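PDB 7AX7: endo-1,4-beta-xylanase from Uncultured bacterium, which uses a cobalt(II) ion to cleave acetyl groups from acetylated xylan, as the CE4 domain of a multidomain xylanase. Local coordinates for residues D146-L151 against W200-G205; N76-M81 against N113-F118; P14-S19 against D154-S159. All blocks are in the same frame, centred on the assembly; numbering follows the deposited sequence.

How the contacts relate
Contacts 1 and 3 are joined through one element, strand 148-153 of the curled parallel sheet: contact 1 ties its first residues to the C-terminal chain, whereas contact 3 uses the loop that follows it. They lie on opposite sides of the chain's centre, about 24 Å apart between centres. Contact 1 is buried and held by backbone and amide hydrogen bonds; contacts 2 and 3 are only partly buried. Contact 2 lays apolar side chains beside a charged rim, while contact 3 relies on small hydroxyls at a helix start and lies nearest the cobalt. Contacts 1 and 2 meet where W200 N approaches F118 O at 2.8 Å, a probable hydrogen bond.

Contact 1: D146-L151 against W200-G205; sequences DGQIIL and WSNANG
The N202 side chain crosses that of Q148 at about a right angle, their amide planes 53° apart, where the C-terminal chain meets strand 148-153 of the NodB homology fold, a distorted beta/alpha barrel. The two residues form a single antiparallel bridge, a non-hydrogen-bonded pair, flanked by backbone bonds from I149 N to S201 O (3.0 Å) and from A203 N to G147 O (3.1 Å). With CG anti to its backbone N (chi1 -170°), N202 carries its amide to the strand. There ND2 spends both hydrogens within its own plane: one reaches D146 O at 3.0 Å, the other Q148 OE1 at 2.9 Å, nearly straight at 176°. Q148 bends at chi2, and its OE1 also accepts from K145 NZ. A leucine at N202 would probably leave D146 O and Q148 OE1 without this donor and N204 N without its side-chain acceptor. At G147 a CB would clash with N202 OD1, and the backbone conformation itself calls for glycine. Two residues on, apolar I149 directs CB toward the C-terminal chain, 3.5 Å from S201 O, and packs on L185. N202 OD1 closes an Asx turn, receiving N204 N on an in-plane lone pair at 2.9 Å.

Contact 2: N76-M81 against N113-F118; sequences NIRNEM and NIDYPF
The R78 guanidinium has N113 CA over one face, 3.8 Å above the plane and off-centre, and D115 OD2 at its edge. The N113 amide stands nearly upright to it, the planes 88° apart, and its OD1 lies 2.8 Å from R78 NE in a weak, strongly bent hydrogen bond. N113 ND2 turns instead to T109 O in helix 108-113. The salt bridge from R78 NH1 to D115 OD2 is long, 3.8 Å, and a water adds a link by accepting from R78 NH2 and lying 2.9 Å from D115 OD1. The long arginine, extended from CG to NE, suits this partly exposed edge of the contact because it can span from the helix to both partners. The Y116 ring meets M81 CE at its edge, with CD2 3.6 Å from the methyl, while Y116 OH bonds to S85 OG. Flexible M81, bent at chi2 and chi3, curls CE against both this ring and I114 CG2. One turn earlier, branched I77 sets CG2 across I114 CG1 at 3.6 Å. Together these side chains seat helix 74-92 on the connection from helix 108-113 to strand 118-123, with F99 packed against both M81 and I114.

Contact 3: P14-S19 against D154-S159; sequences PSSTTS and DFQGNS
T18 OG1 is gripped by two groups: it gives its proton to D154 OD2 at 2.6 Å and accepts S15 N at 2.9 Å. The second bond belongs to a capping box at the start of helix 16-28, in the NodB homology fold; its counterpart, from T18 N to S15 OG, is weak. D154 has CG wedged between its backbone N and carbonyl carbon (chi1 65°), which swings the carboxylate toward the helix, and the threonine hydroxyl meets OD2 from above the carboxylate plane, 46° out of it. S15 is at the N-cap, and a serine fits there because its short hydroxyl can accept and donate at once: it takes weak bonds from the amides of T17 and T18 and donates to D154 O at 2.7 Å. The loop after strand 148-153 is therefore fastened to the helix through both the side chain and the carbonyl of D154. Further along, Q156 reaches over the first turn of the helix, its OE1 weakly accepting T17 N; the very short approach of OE1 to S16 OG is doubtful.

The loop belongs to the metal side of the fold. A backbone bond joins D154 to D11, next to the cobalt ligand D12, and F155, whose CB leads away from the 14-19 segment, touches D12 with its side chain about 7 Å from the ion. F155 opens a type II turn in which G157 has a positive phi of 93°, a conformation that calls for glycine. Its amide N donates to T17 OG1 at 2.8 Å.

Contact 1: D146-L151 against W200-G205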
loop_
_atom_site.group_PDB
_atom_site.type_symbol
_atom_site.label_atom_id
_atom_site.label_comp_id
_atom_site.label_asym_id
_atom_site.label_seq_id
_atom_site.Cartn_x
_atom_site.Cartn_y
_atom_site.Cartn_z
ATOM N N ASP A 146 -8.662 -13.803 6.521
ATOM C CA ASP A 146 -7.607 -13.684 7.523
ATOM C C ASP A 146 -6.234 -13.631 6.862
ATOM O O ASP A 146 -5.879 -14.517 6.083
ATOM C CB ASP A 146 -7.691 -14.873 8.478
ATOM C CG ASP A 146 -6.770 -14.732 9.664
ATOM O OD1 ASP A 146 -6.255 -13.618 9.902
ATOM O OD2 ASP A 146 -6.569 -15.743 10.364
ATOM N N GLY A 147 -5.469 -12.580 7.163
ATOM C CA GLY A 147 -4.118 -12.431 6.653
ATOM C C GLY A 147 -3.986 -11.760 5.302
ATOM O O GLY A 147 -2.859 -11.615 4.813
ATOM N N GLN A 148 -5.090 -11.317 4.697
ATOM C CA GLN A 148 -5.075 -10.834 3.318
ATOM C C GLN A 148 -4.668 -9.368 3.226
ATOM O O GLN A 148 -5.042 -8.540 4.066
ATOM C CB GLN A 148 -6.454 -11.011 2.676
ATOM C CG GLN A 148 -6.462 -10.884 1.154
ATOM C CD GLN A 148 -5.720 -12.032 0.464
ATOM O OE1 GLN A 148 -5.558 -13.114 1.033
ATOM N NE2 GLN A 148 -5.272 -11.795 -0.763
ATOM N N ILE A 149 -3.920 -9.052 2.182
ATOM C CA ILE A 149 -3.562 -7.686 1.828
ATOM C C ILE A 149 -4.496 -7.247 0.713
ATOM O O ILE A 149 -4.705 -7.989 -0.251
ATOM C CB ILE A 149 -2.089 -7.597 1.382
ATOM C CG1 ILE A 149 -1.152 -8.027 2.519
ATOM C CG2 ILE A 149 -1.745 -6.192 0.869
ATOM C CD1 ILE A 149 0.271 -8.399 2.051
ATOM N N ILE A 150 -5.059 -6.048 0.837
ATOM C CA ILE A 150 -6.010 -5.521 -0.135
ATOM C C ILE A 150 -5.434 -4.246 -0.745
ATOM O O ILE A 150 -4.967 -3.356 -0.021
ATOM C CB ILE A 150 -7.392 -5.277 0.498
ATOM C CG1 ILE A 150 -7.990 -6.613 0.967
ATOM C CG2 ILE A 150 -8.343 -4.601 -0.499
ATOM C CD1 ILE A 150 -9.267 -6.467 1.776
ATOM N N LEU A 151 -5.452 -4.175 -2.073
ATOM C CA LEU A 151 -4.810 -3.104 -2.824
ATOM C C LEU A 151 -5.863 -2.104 -3.291
ATOM O O LEU A 151 -6.767 -2.461 -4.058
ATOM C CB LEU A 151 -4.036 -3.677 -4.014
ATOM C CG LEU A 151 -3.117 -2.745 -4.812
ATOM C CD1 LEU A 151 -2.076 -3.552 -5.569
ATOM C CD2 LEU A 151 -3.907 -1.852 -5.765
ATOM N N TRP A 200 4.080 -11.374 -2.096
ATOM C CA TRP A 200 3.113 -11.748 -1.070
ATOM C C TRP A 200 1.763 -11.085 -1.312
ATOM O O TRP A 200 1.694 -9.889 -1.607
ATOM C CB TRP A 200 3.592 -11.314 0.318
ATOM C CG TRP A 200 4.878 -11.872 0.831
ATOM C CD1 TRP A 200 6.134 -11.364 0.638
ATOM C CD2 TRP A 200 5.029 -13.006 1.688
ATOM N NE1 TRP A 200 7.065 -12.132 1.310
ATOM C CE2 TRP A 200 6.413 -13.148 1.961
ATOM C CE3 TRP A 200 4.133 -13.929 2.243
ATOM C CZ2 TRP A 200 6.918 -14.179 2.763
ATOM C CZ3 TRP A 200 4.641 -14.951 3.049
ATOM C CH2 TRP A 200 6.017 -15.065 3.299
ATOM N N SER A 201 0.688 -11.857 -1.150
ATOM C CA SER A 201 -0.657 -11.312 -1.036
ATOM C C SER A 201 -1.327 -11.642 0.289
ATOM O O SER A 201 -2.347 -11.026 0.620
ATOM C CB SER A 201 -1.546 -11.817 -2.185
ATOM O OG SER A 201 -1.037 -11.368 -3.425
ATOM N N ASN A 202 -0.786 -12.590 1.047
ATOM C CA ASN A 202 -1.333 -13.019 2.324
ATOM C C ASN A 202 -0.159 -13.469 3.177
ATOM O O ASN A 202 0.776 -14.091 2.668
ATOM C CB ASN A 202 -2.354 -14.155 2.148
ATOM C CG ASN A 202 -3.118 -14.472 3.426
ATOM O OD1 ASN A 202 -2.545 -14.969 4.397
ATOM N ND2 ASN A 202 -4.425 -14.207 3.422
ATOM N N ALA A 203 -0.196 -13.138 4.466
ATOM C CA ALA A 203 0.896 -13.556 5.336
ATOM C C ALA A 203 1.175 -15.060 5.265
ATOM O O ALA A 203 2.270 -15.489 5.646
ATOM C CB ALA A 203 0.601 -13.133 6.772
ATOM N N ASN A 204 0.226 -15.874 4.783
ATOM C CA ASN A 204 0.480 -17.307 4.640
ATOM C C ASN A 204 1.272 -17.661 3.379
ATOM O O ASN A 204 1.672 -18.820 3.224
ATOM C CB ASN A 204 -0.834 -18.102 4.670
ATOM C CG ASN A 204 -1.668 -17.928 3.408
ATOM O OD1 ASN A 204 -1.201 -17.403 2.393
ATOM N ND2 ASN A 204 -2.914 -18.387 3.468
ATOM N N GLY A 205 1.504 -16.703 2.482
ATOM C CA GLY A 205 2.405 -16.897 1.356
ATOM C C GLY A 205 1.951 -17.870 0.289
ATOM O O GLY A 205 2.766 -18.262 -0.556
#

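Contact 2: N76-M81 against N113-F118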
loop_
_atom_site.group_PDB
_atom_site.type_symbol
_atom_site.label_atom_id
_atom_site.label_comp_id
_atom_site.label_asym_id
_atom_site.label_seq_id
_atom_site.Cartn_x
_atom_site.Cartn_y
_atom_site.Cartn_z
ATOM N N ASN A 76 19.203 1.157 -12.979
ATOM C CA ASN A 76 18.121 2.121 -12.849
ATOM C C ASN A 76 17.083 1.652 -11.837
ATOM O O ASN A 76 16.552 2.465 -11.073
ATOM C CB ASN A 76 17.497 2.389 -14.215
ATOM C CG ASN A 76 18.295 3.411 -15.017
ATOM O OD1 ASN A 76 19.034 4.209 -14.447
ATOM N ND2 ASN A 76 18.153 3.387 -16.334
ATOM N N ILE A 77 16.790 0.347 -11.811
ATOM C CA ILE A 77 15.935 -0.208 -10.762
ATOM C C ILE A 77 16.499 0.133 -9.387
ATOM O O ILE A 77 15.791 0.658 -8.519
ATOM C CB ILE A 77 15.765 -1.727 -10.952
ATOM C CG1 ILE A 77 14.884 -2.029 -12.177
ATOM C CG2 ILE A 77 15.140 -2.372 -9.721
ATOM C CD1 ILE A 77 14.885 -3.484 -12.561
ATOM N N ARG A 78 17.794 -0.128 -9.174
ATOM C CA ARG A 78 18.370 0.131 -7.855
ATOM C C ARG A 78 18.302 1.612 -7.491
ATOM O O ARG A 78 18.009 1.959 -6.340
ATOM C CB ARG A 78 19.812 -0.374 -7.790
ATOM C CG ARG A 78 19.959 -1.893 -7.891
ATOM C CD ARG A 78 21.421 -2.312 -7.699
ATOM N NE ARG A 78 21.558 -3.760 -7.612
ATOM C CZ ARG A 78 21.287 -4.476 -6.522
ATOM N NH1 ARG A 78 20.860 -3.873 -5.416
ATOM N NH2 ARG A 78 21.445 -5.796 -6.530
ATOM N N ASN A 79 18.579 2.502 -8.449
ATOM C CA ASN A 79 18.469 3.932 -8.174
ATOM C C ASN A 79 17.045 4.310 -7.779
ATOM O O ASN A 79 16.837 5.051 -6.812
ATOM C CB ASN A 79 18.919 4.752 -9.385
ATOM C CG ASN A 79 20.410 4.663 -9.624
ATOM O OD1 ASN A 79 21.156 4.198 -8.762
ATOM N ND2 ASN A 79 20.856 5.113 -10.799
ATOM N N GLU A 80 16.051 3.811 -8.519
ATOM C CA GLU A 80 14.660 4.096 -8.172
ATOM C C GLU A 80 14.365 3.711 -6.721
ATOM O O GLU A 80 13.780 4.492 -5.965
ATOM C CB GLU A 80 13.715 3.368 -9.128
ATOM C CG GLU A 80 13.714 3.927 -10.551
ATOM C CD GLU A 80 12.420 4.633 -10.920
ATOM O OE1 GLU A 80 11.401 4.458 -10.218
ATOM O OE2 GLU A 80 12.420 5.360 -11.930
ATOM N N MET A 81 14.783 2.512 -6.310
ATOM C CA MET A 81 14.504 2.057 -4.948
ATOM C C MET A 81 15.236 2.910 -3.913
ATOM O O MET A 81 14.630 3.395 -2.945
ATOM C CB MET A 81 14.886 0.586 -4.806
ATOM C CG MET A 81 14.162 -0.336 -5.787
ATOM S SD MET A 81 12.368 -0.233 -5.632
ATOM C CE MET A 81 12.219 -0.824 -3.929
ATOM N N ASN A 113 17.326 -7.359 -8.071
ATOM C CA ASN A 113 17.901 -6.054 -7.778
ATOM C C ASN A 113 17.052 -5.226 -6.831
ATOM O O ASN A 113 17.272 -4.015 -6.729
ATOM C CB ASN A 113 18.147 -5.283 -9.077
ATOM C CG ASN A 113 19.348 -5.822 -9.835
ATOM O OD1 ASN A 113 20.479 -5.613 -9.417
ATOM N ND2 ASN A 113 19.107 -6.551 -10.925
ATOM N N ILE A 114 16.100 -5.844 -6.135
ATOM C CA ILE A 114 15.262 -5.175 -5.147
ATOM C C ILE A 114 15.356 -5.976 -3.854
ATOM O O ILE A 114 15.073 -7.182 -3.842
ATOM C CB ILE A 114 13.804 -5.036 -5.624
ATOM C CG1 ILE A 114 13.762 -4.136 -6.868
ATOM C CG2 ILE A 114 12.907 -4.481 -4.515
ATOM C CD1 ILE A 114 12.393 -3.979 -7.479
ATOM N N ASP A 115 15.765 -5.304 -2.778
ATOM C CA ASP A 115 16.091 -5.910 -1.494
ATOM C C ASP A 115 14.940 -5.876 -0.497
ATOM O O ASP A 115 15.131 -6.244 0.670
ATOM C CB ASP A 115 17.314 -5.207 -0.896
ATOM C CG ASP A 115 18.556 -5.393 -1.746
ATOM O OD1 ASP A 115 18.752 -6.524 -2.235
ATOM O OD2 ASP A 115 19.313 -4.418 -1.939
ATOM N N TYR A 116 13.770 -5.435 -0.908
ATOM C CA TYR A 116 12.618 -5.456 -0.031
ATOM C C TYR A 116 11.679 -6.588 -0.418
ATOM O O TYR A 116 11.642 -7.003 -1.583
ATOM C CB TYR A 116 11.853 -4.127 -0.094
ATOM C CG TYR A 116 12.665 -2.910 0.273
ATOM C CD1 TYR A 116 12.971 -2.630 1.600
ATOM C CD2 TYR A 116 13.103 -2.025 -0.705
ATOM C CE1 TYR A 116 13.696 -1.513 1.947
ATOM C CE2 TYR A 116 13.833 -0.897 -0.371
ATOM C CZ TYR A 116 14.124 -0.646 0.951
ATOM O OH TYR A 116 14.858 0.469 1.280
ATOM N N PRO A 117 10.898 -7.109 0.530
ATOM C CA PRO A 117 9.828 -8.045 0.159
ATOM C C PRO A 117 8.852 -7.397 -0.816
ATOM O O PRO A 117 8.461 -6.233 -0.660
ATOM C CB PRO A 117 9.153 -8.372 1.498
ATOM C CG PRO A 117 10.178 -8.015 2.550
ATOM C CD PRO A 117 10.948 -6.860 1.983
ATOM N N PHE A 118 8.455 -8.174 -1.821
ATOM C CA PHE A 118 7.465 -7.752 -2.805
ATOM C C PHE A 118 6.052 -7.999 -2.277
ATOM O O PHE A 118 5.748 -9.093 -1.790
ATOM C CB PHE A 118 7.651 -8.523 -4.119
ATOM C CG PHE A 118 8.841 -8.077 -4.951
ATOM C CD1 PHE A 118 10.127 -8.084 -4.423
ATOM C CD2 PHE A 118 8.664 -7.680 -6.274
ATOM C CE1 PHE A 118 11.216 -7.689 -5.192
ATOM C CE2 PHE A 118 9.745 -7.281 -7.047
ATOM C CZ PHE A 118 11.025 -7.293 -6.501
HETATM O O HOH W 1 19.699 -7.778 -4.622
#

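Contact 3: P14-S19 against D154-S159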
loop_
_atom_site.group_PDB
_atom_site.type_symbol
_atom_site.label_atom_id
_atom_site.label_comp_id
_atom_site.label_asym_id
_atom_site.label_seq_id
_atom_site.Cartn_x
_atom_site.Cartn_y
_atom_site.Cartn_z
ATOM N N PRO A 14 1.782 10.240 -2.139
ATOM C CA PRO A 14 0.662 10.994 -1.574
ATOM C C PRO A 14 0.038 11.925 -2.601
ATOM O O PRO A 14 0.716 12.369 -3.530
ATOM C CB PRO A 14 1.300 11.808 -0.433
ATOM C CG PRO A 14 2.773 11.367 -0.368
ATOM C CD PRO A 14 3.076 10.806 -1.730
ATOM N N SER A 15 -1.254 12.189 -2.430
ATOM C CA SER A 15 -1.979 13.185 -3.198
ATOM C C SER A 15 -2.944 13.886 -2.254
ATOM O O SER A 15 -3.101 13.498 -1.090
ATOM C CB SER A 15 -2.742 12.557 -4.371
ATOM O OG SER A 15 -3.841 11.793 -3.903
ATOM N N SER A 16 -3.607 14.926 -2.762
ATOM C CA SER A 16 -4.609 15.590 -1.938
ATOM C C SER A 16 -5.732 14.626 -1.584
ATOM O O SER A 16 -6.331 14.737 -0.511
ATOM C CB SER A 16 -5.150 16.833 -2.653
ATOM O OG SER A 16 -6.026 16.469 -3.702
ATOM N N THR A 17 -6.008 13.652 -2.455
ATOM C CA THR A 17 -7.004 12.643 -2.128
ATOM C C THR A 17 -6.595 11.858 -0.890
ATOM O O THR A 17 -7.449 11.480 -0.073
ATOM C CB THR A 17 -7.217 11.710 -3.319
ATOM O OG1 THR A 17 -7.673 12.474 -4.448
ATOM C CG2 THR A 17 -8.238 10.630 -2.981
ATOM N N THR A 18 -5.291 11.607 -0.733
ATOM C CA THR A 18 -4.790 10.941 0.468
ATOM C C THR A 18 -5.384 11.543 1.737
ATOM O O THR A 18 -5.745 10.814 2.667
ATOM C CB THR A 18 -3.263 11.024 0.529
ATOM O OG1 THR A 18 -2.687 10.422 -0.637
ATOM C CG2 THR A 18 -2.747 10.312 1.790
ATOM N N SER A 19 -5.464 12.877 1.807
ATOM C CA SER A 19 -5.964 13.521 3.019
ATOM C C SER A 19 -7.391 13.091 3.326
ATOM O O SER A 19 -7.770 12.967 4.496
ATOM C CB SER A 19 -5.881 15.040 2.882
ATOM O OG SER A 19 -4.534 15.444 2.755
ATOM N N ASP A 154 -4.776 5.710 -3.953
ATOM C CA ASP A 154 -5.050 7.083 -3.549
ATOM C C ASP A 154 -4.303 8.075 -4.437
ATOM O O ASP A 154 -3.759 9.078 -3.962
ATOM C CB ASP A 154 -4.738 7.302 -2.066
ATOM C CG ASP A 154 -3.254 7.139 -1.727
ATOM O OD1 ASP A 154 -2.551 6.357 -2.397
ATOM O OD2 ASP A 154 -2.802 7.802 -0.774
ATOM N N PHE A 155 -4.273 7.816 -5.747
ATOM C CA PHE A 155 -3.826 8.851 -6.669
ATOM C C PHE A 155 -4.818 10.017 -6.657
ATOM O O PHE A 155 -5.973 9.879 -6.237
ATOM C CB PHE A 155 -3.652 8.293 -8.090
ATOM C CG PHE A 155 -4.900 7.679 -8.675
ATOM C CD1 PHE A 155 -5.923 8.478 -9.160
ATOM C CD2 PHE A 155 -5.033 6.307 -8.761
ATOM C CE1 PHE A 155 -7.075 7.912 -9.710
ATOM C CE2 PHE A 155 -6.177 5.733 -9.303
ATOM C CZ PHE A 155 -7.195 6.542 -9.785
ATOM N N GLN A 156 -4.349 11.182 -7.099
ATOM C CA GLN A 156 -5.187 12.373 -7.087
ATOM C C GLN A 156 -6.484 12.133 -7.850
ATOM O O GLN A 156 -6.469 11.647 -8.978
ATOM C CB GLN A 156 -4.440 13.566 -7.697
ATOM C CG GLN A 156 -5.287 14.831 -7.773
ATOM C CD GLN A 156 -5.841 15.242 -6.409
ATOM O OE1 GLN A 156 -5.169 15.089 -5.391
ATOM N NE2 GLN A 156 -7.073 15.747 -6.385
ATOM N N GLY A 157 -7.609 12.482 -7.229
ATOM C CA GLY A 157 -8.888 12.414 -7.904
ATOM C C GLY A 157 -9.662 11.122 -7.733
ATOM O O GLY A 157 -10.787 11.026 -8.242
ATOM N N ASN A 158 -9.113 10.129 -7.030
ATOM C CA ASN A 158 -9.793 8.836 -6.885
ATOM C C ASN A 158 -10.876 8.902 -5.799
ATOM O O ASN A 158 -10.905 8.140 -4.825
ATOM C CB ASN A 158 -8.784 7.727 -6.607
ATOM C CG ASN A 158 -9.345 6.366 -6.932
ATOM O OD1 ASN A 158 -10.281 6.262 -7.724
ATOM N ND2 ASN A 158 -8.780 5.313 -6.337
ATOM N N SER A 159 -11.810 9.830 -6.006
ATOM C CA SER A 159 -12.835 10.081 -5.005
ATOM C C SER A 159 -13.822 8.928 -4.868
ATOM O O SER A 159 -14.463 8.807 -3.822
ATOM C CB SER A 159 -13.580 11.374 -5.332
ATOM O OG SER A 159 -14.108 11.320 -6.634
#